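PDB 2QKU: inactivation-no-after-potential D protein from Drosophila melanogaster, which probably acts as a scaffold that gathers proteins of the fly photoreceptor signalling cascade, here through one of its PDZ domains, a peptide-recognition module. Local coordinates for residues K14-S19 against A68-A73; K52-A57 against N74-M79. All coordinates share one frame; numbering follows the deposited sequence.

In the fold
From the N terminus, the loop and strand start at 14-19 come first and meet 68-73, so contact 1 closes a long loop of 48 intervening residues. Inside that loop lies 52-57, the first half of contact 2; its partner 74-79 follows 68-73 directly, closing a shorter loop of 16 residues that holds helix 63-71. The segments therefore alternate, and the two contacts cross rather than nest. Contact 1 joins the start of strand 18-23 to helix 63-71, while contact 2 joins strand 49-53 and its turn to strand 76-83. Their centres lie about 11 Å apart, and they meet directly where Phe70 packs against Phe53 and Met79.

Contact 1. Residues K14-S19 against A68-A73; sequences KELGLS and ALFKGA
Two leucine methyls converge on one ring atom of Phe70, and this apolar cluster carries the contact. Leu18 CD1 comes in at the ring edge, near its plane, 3.6 Å from Phe70 CE2. Leu16 CD1 approaches the same Phe70 CE2 obliquely at 3.7 Å, and also meets Ala73 CB at 4.3 Å. Each leucine holds its CG beside the backbone N (chi1 -58° in Leu16, -56° in Leu18), which carries both CD1 atoms across to the ring. The Phe70 ring also stacks with Phe53 and rests on Ile50, linking the leucines to strand 49-53. With an alanine here, Leu16 and Leu18 would probably lose their shared apolar partner and Phe53 its stacking neighbour.

By sequence and topology, Glu15-Leu16-Gly17-Leu18 corresponds to the GLGF carboxylate-binding loop of PDZ domains, and helix 63-71 to the helix that, with strand 18-23, flanks the peptide groove. The leucine-phenylalanine cluster lies between these two elements, consistent with a hydrophobic floor near the site where a ligand C terminus would be received, as in relatives.

Charge plays a looser part. Glu15 OE2 and Lys71 NZ face each other at 4.5 Å, too far for a salt bridge, and both side chains sit at the exposed margin, so any attraction is likely to be damped by solvent. No hydrogen bond spans the two segments; the polar ties of the loop run to other neighbours, with Glu15 O taking Gln36 NE2 and Lys14 O taking Tyr37 OH.

Contact 2. Residues K52-A57 against N74-M79; sequences KFNGDA and NGKVSM
Phe53 and Met79 form an antiparallel non-hydrogen-bonded pair, their CA atoms 4.7 Å apart, just before the chain leaves strand 49-53 through a type I' turn from Phe53 to Asp56. One step on, Asn54 N donates to Ser78 O over 2.7 Å at a nearly straight 172°. A CA-H...O contact from Met79 CA to Lys52 O, at 3.3 Å, supplements it.

The return bond comes from a side chain. Ser78 N donates its N-H to Asn54 OD1 at 2.9 Å and 152°, so the amide oxygen does what a main-chain carbonyl would do in a continuing ladder. Holding CG beside the backbone N (chi1 -67°) brings OD1 to Ser78 N, while Asn54's own N holds Ser78 O, so one residue supplies both halves of the pairing. Asn54 ND2 donates to a water 3.0 Å away, and the same water accepts from Asn74 N and donates to Lys76 O, bridging the turn to the start of the neighbouring strand.

On the buried face the Phe53 ring lies alongside the side chain of Met79, a selenomethionine, with Phe53 CD1 3.7 Å from Met79 CG. Val77 CG1 approaches the ring obliquely, 3.6 Å from Phe53 CE1. Val77 and Met79 in turn pack on Leu8, placing this face of the contact against strand 2-9. Ser78 OG is hydrogen-bonded to Asp7, and Lys52 NZ is paired with Glu80.

With both amide ends engaged, Asn54 is probably fixed in rotation; its side-chain oxygen stands in for its carbonyl, and the pairing runs one residue into the turn.

Contact 1. Residues K14-S19 against A68-A73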
loop_
_atom_site.group_PDB
_atom_site.type_symbol
_atom_site.label_atom_id
_atom_site.label_comp_id
_atom_site.label_asym_id
_atom_site.label_seq_id
_atom_site.Cartn_x
_atom_site.Cartn_y
_atom_site.Cartn_z
ATOM N N LYS A 14 -5.446 -0.729 -14.835
ATOM C CA LYS A 14 -4.124 -1.089 -14.347
ATOM C C LYS A 14 -4.117 -1.182 -12.823
ATOM O O LYS A 14 -4.195 -0.167 -12.128
ATOM C CB LYS A 14 -3.090 -0.058 -14.791
ATOM C CG LYS A 14 -1.656 -0.506 -14.543
ATOM C CD LYS A 14 -0.672 0.654 -14.616
ATOM C CE LYS A 14 -0.639 1.297 -15.987
ATOM N NZ LYS A 14 0.348 2.418 -16.020
ATOM N N GLU A 15 -4.016 -2.404 -12.308
ATOM C CA GLU A 15 -3.996 -2.631 -10.865
ATOM C C GLU A 15 -2.688 -2.129 -10.262
ATOM O O GLU A 15 -1.670 -2.057 -10.949
ATOM C CB GLU A 15 -4.123 -4.123 -10.555
ATOM C CG GLU A 15 -5.122 -4.871 -11.409
ATOM C CD GLU A 15 -5.225 -6.334 -11.011
ATOM O OE1 GLU A 15 -4.172 -6.992 -10.883
ATOM O OE2 GLU A 15 -6.356 -6.826 -10.829
ATOM N N LEU A 16 -2.721 -1.789 -8.978
ATOM C CA LEU A 16 -1.522 -1.323 -8.293
ATOM C C LEU A 16 -0.477 -2.446 -8.307
ATOM O O LEU A 16 0.729 -2.188 -8.297
ATOM C CB LEU A 16 -1.858 -0.917 -6.853
ATOM C CG LEU A 16 -2.936 0.173 -6.750
ATOM C CD1 LEU A 16 -3.176 0.557 -5.299
ATOM C CD2 LEU A 16 -2.500 1.384 -7.549
ATOM N N GLY A 17 -0.954 -3.690 -8.324
ATOM C CA GLY A 17 -0.063 -4.837 -8.367
ATOM C C GLY A 17 0.568 -5.237 -7.047
ATOM O O GLY A 17 1.602 -5.911 -7.031
ATOM N N LEU A 18 -0.054 -4.836 -5.941
ATOM C CA LEU A 18 0.461 -5.145 -4.611
ATOM C C LEU A 18 -0.323 -6.262 -3.935
ATOM O O LEU A 18 -1.552 -6.225 -3.896
ATOM C CB LEU A 18 0.392 -3.900 -3.717
ATOM C CG LEU A 18 1.108 -2.640 -4.212
ATOM C CD1 LEU A 18 0.694 -1.429 -3.382
ATOM C CD2 LEU A 18 2.603 -2.872 -4.144
ATOM N N SER A 19 0.386 -7.258 -3.414
ATOM C CA SER A 19 -0.252 -8.351 -2.692
ATOM C C SER A 19 -0.035 -8.012 -1.224
ATOM O O SER A 19 1.065 -7.620 -0.834
ATOM C CB SER A 19 0.405 -9.685 -3.038
ATOM O OG SER A 19 0.134 -10.026 -4.392
ATOM N N ALA A 68 -10.218 -4.522 1.243
ATOM C CA ALA A 68 -11.320 -3.891 0.515
ATOM C C ALA A 68 -11.030 -2.433 0.179
ATOM O O ALA A 68 -11.337 -1.980 -0.919
ATOM C CB ALA A 68 -12.615 -3.988 1.320
ATOM N N LEU A 69 -10.442 -1.695 1.118
ATOM C CA LEU A 69 -10.130 -0.286 0.868
ATOM C C LEU A 69 -9.103 -0.190 -0.245
ATOM O O LEU A 69 -9.180 0.685 -1.114
ATOM C CB LEU A 69 -9.568 0.380 2.122
ATOM C CG LEU A 69 -10.550 0.652 3.258
ATOM C CD1 LEU A 69 -9.770 1.093 4.495
ATOM C CD2 LEU A 69 -11.549 1.715 2.826
ATOM N N PHE A 70 -8.137 -1.100 -0.213
ATOM C CA PHE A 70 -7.091 -1.115 -1.213
ATOM C C PHE A 70 -7.683 -1.375 -2.582
ATOM O O PHE A 70 -7.377 -0.680 -3.549
ATOM C CB PHE A 70 -6.084 -2.212 -0.899
ATOM C CG PHE A 70 -4.674 -1.745 -0.907
ATOM C CD1 PHE A 70 -4.052 -1.363 0.279
ATOM C CD2 PHE A 70 -3.964 -1.669 -2.099
ATOM C CE1 PHE A 70 -2.736 -0.912 0.279
ATOM C CE2 PHE A 70 -2.649 -1.219 -2.116
ATOM C CZ PHE A 70 -2.031 -0.839 -0.923
ATOM N N LYS A 71 -8.530 -2.392 -2.660
ATOM C CA LYS A 71 -9.160 -2.755 -3.917
ATOM C C LYS A 71 -10.110 -1.678 -4.414
ATOM O O LYS A 71 -10.365 -1.571 -5.620
ATOM C CB LYS A 71 -9.900 -4.084 -3.758
ATOM C CG LYS A 71 -9.225 -5.237 -4.487
ATOM C CD LYS A 71 -7.712 -5.238 -4.268
ATOM C CE LYS A 71 -7.053 -6.368 -5.033
ATOM N NZ LYS A 71 -7.365 -6.335 -6.496
ATOM N N GLY A 72 -10.627 -0.874 -3.492
ATOM C CA GLY A 72 -11.543 0.180 -3.882
ATOM C C GLY A 72 -10.837 1.388 -4.461
ATOM O O GLY A 72 -11.481 2.301 -4.975
ATOM N N ALA A 73 -9.510 1.389 -4.379
ATOM C CA ALA A 73 -8.684 2.487 -4.885
ATOM C C ALA A 73 -9.117 2.987 -6.257
ATOM O O ALA A 73 -9.271 2.208 -7.200
ATOM C CB ALA A 73 -7.228 2.057 -4.939
#

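Contact 2. Residues K52-A57 against N74-M79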
loop_
_atom_site.group_PDB
_atom_site.type_symbol
_atom_site.label_atom_id
_atom_site.label_comp_id
_atom_site.label_asym_id
_atom_site.label_seq_id
_atom_site.Cartn_x
_atom_site.Cartn_y
_atom_site.Cartn_z
ATOM N N LYS A 52 -1.265 3.603 6.647
ATOM C CA LYS A 52 -2.416 4.444 6.374
ATOM C C LYS A 52 -2.688 4.454 4.876
ATOM O O LYS A 52 -1.760 4.524 4.072
ATOM C CB LYS A 52 -2.145 5.866 6.882
ATOM C CG LYS A 52 -3.359 6.772 6.904
ATOM C CD LYS A 52 -3.016 8.171 7.428
ATOM C CE LYS A 52 -2.596 8.155 8.897
ATOM N NZ LYS A 52 -2.492 9.538 9.461
ATOM N N PHE A 53 -3.963 4.376 4.508
ATOM C CA PHE A 53 -4.362 4.380 3.104
ATOM C C PHE A 53 -5.406 5.479 2.903
ATOM O O PHE A 53 -6.491 5.436 3.492
ATOM C CB PHE A 53 -4.951 3.019 2.718
ATOM C CG PHE A 53 -5.125 2.833 1.241
ATOM C CD1 PHE A 53 -4.026 2.593 0.426
ATOM C CD2 PHE A 53 -6.388 2.905 0.663
ATOM C CE1 PHE A 53 -4.176 2.427 -0.949
ATOM C CE2 PHE A 53 -6.548 2.743 -0.710
ATOM C CZ PHE A 53 -5.434 2.503 -1.517
ATOM N N ASN A 54 -5.069 6.454 2.061
ATOM C CA ASN A 54 -5.935 7.597 1.784
ATOM C C ASN A 54 -6.394 8.293 3.061
ATOM O O ASN A 54 -7.554 8.691 3.186
ATOM C CB ASN A 54 -7.148 7.188 0.943
ATOM C CG ASN A 54 -6.760 6.758 -0.464
ATOM O OD1 ASN A 54 -5.781 7.255 -1.027
ATOM N ND2 ASN A 54 -7.535 5.840 -1.043
ATOM N N GLY A 55 -5.468 8.441 4.005
ATOM C CA GLY A 55 -5.782 9.111 5.253
ATOM C C GLY A 55 -6.363 8.258 6.365
ATOM O O GLY A 55 -6.462 8.724 7.503
ATOM N N ASP A 56 -6.754 7.022 6.058
ATOM C CA ASP A 56 -7.318 6.146 7.076
ATOM C C ASP A 56 -6.272 5.229 7.707
ATOM O O ASP A 56 -5.601 4.464 7.018
ATOM C CB ASP A 56 -8.450 5.305 6.487
ATOM C CG ASP A 56 -9.612 6.151 6.018
ATOM O OD1 ASP A 56 -10.046 7.030 6.792
ATOM O OD2 ASP A 56 -10.098 5.939 4.887
ATOM N N ALA A 57 -6.136 5.318 9.025
ATOM C CA ALA A 57 -5.183 4.497 9.750
ATOM C C ALA A 57 -5.642 3.051 9.649
ATOM O O ALA A 57 -6.801 2.741 9.942
ATOM C CB ALA A 57 -5.119 4.933 11.202
ATOM N N ASN A 74 -9.288 4.299 -6.364
ATOM C CA ASN A 74 -9.705 4.912 -7.612
ATOM C C ASN A 74 -9.262 6.373 -7.651
ATOM O O ASN A 74 -9.510 7.137 -6.716
ATOM C CB ASN A 74 -11.224 4.808 -7.745
ATOM C CG ASN A 74 -11.718 5.269 -9.087
ATOM O OD1 ASN A 74 -11.834 6.469 -9.338
ATOM N ND2 ASN A 74 -12.004 4.319 -9.972
ATOM N N GLY A 75 -8.601 6.755 -8.736
ATOM C CA GLY A 75 -8.126 8.120 -8.854
ATOM C C GLY A 75 -6.843 8.316 -8.069
ATOM O O GLY A 75 -5.917 7.506 -8.159
ATOM N N LYS A 76 -6.782 9.389 -7.290
ATOM C CA LYS A 76 -5.594 9.672 -6.502
ATOM C C LYS A 76 -5.477 8.671 -5.359
ATOM O O LYS A 76 -6.442 8.421 -4.637
ATOM C CB LYS A 76 -5.656 11.100 -5.951
ATOM C CG LYS A 76 -4.356 11.593 -5.312
ATOM C CD LYS A 76 -4.500 11.865 -3.804
ATOM C CE LYS A 76 -4.658 10.577 -2.997
ATOM N NZ LYS A 76 -4.897 10.837 -1.547
ATOM N N VAL A 77 -4.289 8.096 -5.208
ATOM C CA VAL A 77 -4.030 7.128 -4.152
ATOM C C VAL A 77 -2.897 7.650 -3.267
ATOM O O VAL A 77 -1.887 8.152 -3.762
ATOM C CB VAL A 77 -3.619 5.750 -4.734
ATOM C CG1 VAL A 77 -3.433 4.746 -3.608
ATOM C CG2 VAL A 77 -4.675 5.257 -5.718
ATOM N N SER A 78 -3.075 7.539 -1.957
ATOM C CA SER A 78 -2.066 8.002 -1.016
ATOM C C SER A 78 -1.833 6.969 0.079
ATOM O O SER A 78 -2.786 6.464 0.676
ATOM C CB SER A 78 -2.511 9.318 -0.383
ATOM O OG SER A 78 -1.563 9.752 0.573
HETATM N N MSE A 79 -0.566 6.664 0.342
HETATM C CA MSE A 79 -0.208 5.684 1.365
HETATM C C MSE A 79 0.891 6.199 2.282
HETATM O O MSE A 79 1.788 6.912 1.837
HETATM C CB MSE A 79 0.318 4.396 0.722
HETATM C CG MSE A 79 -0.585 3.743 -0.307
HETATM SE SE MSE A 79 0.327 2.267 -1.187
HETATM C CE MSE A 79 0.520 3.027 -2.952
HETATM O O HOH W 1 -7.900 5.639 -4.040
HETATM O O HOH W 2 -2.708 8.076 3.416
#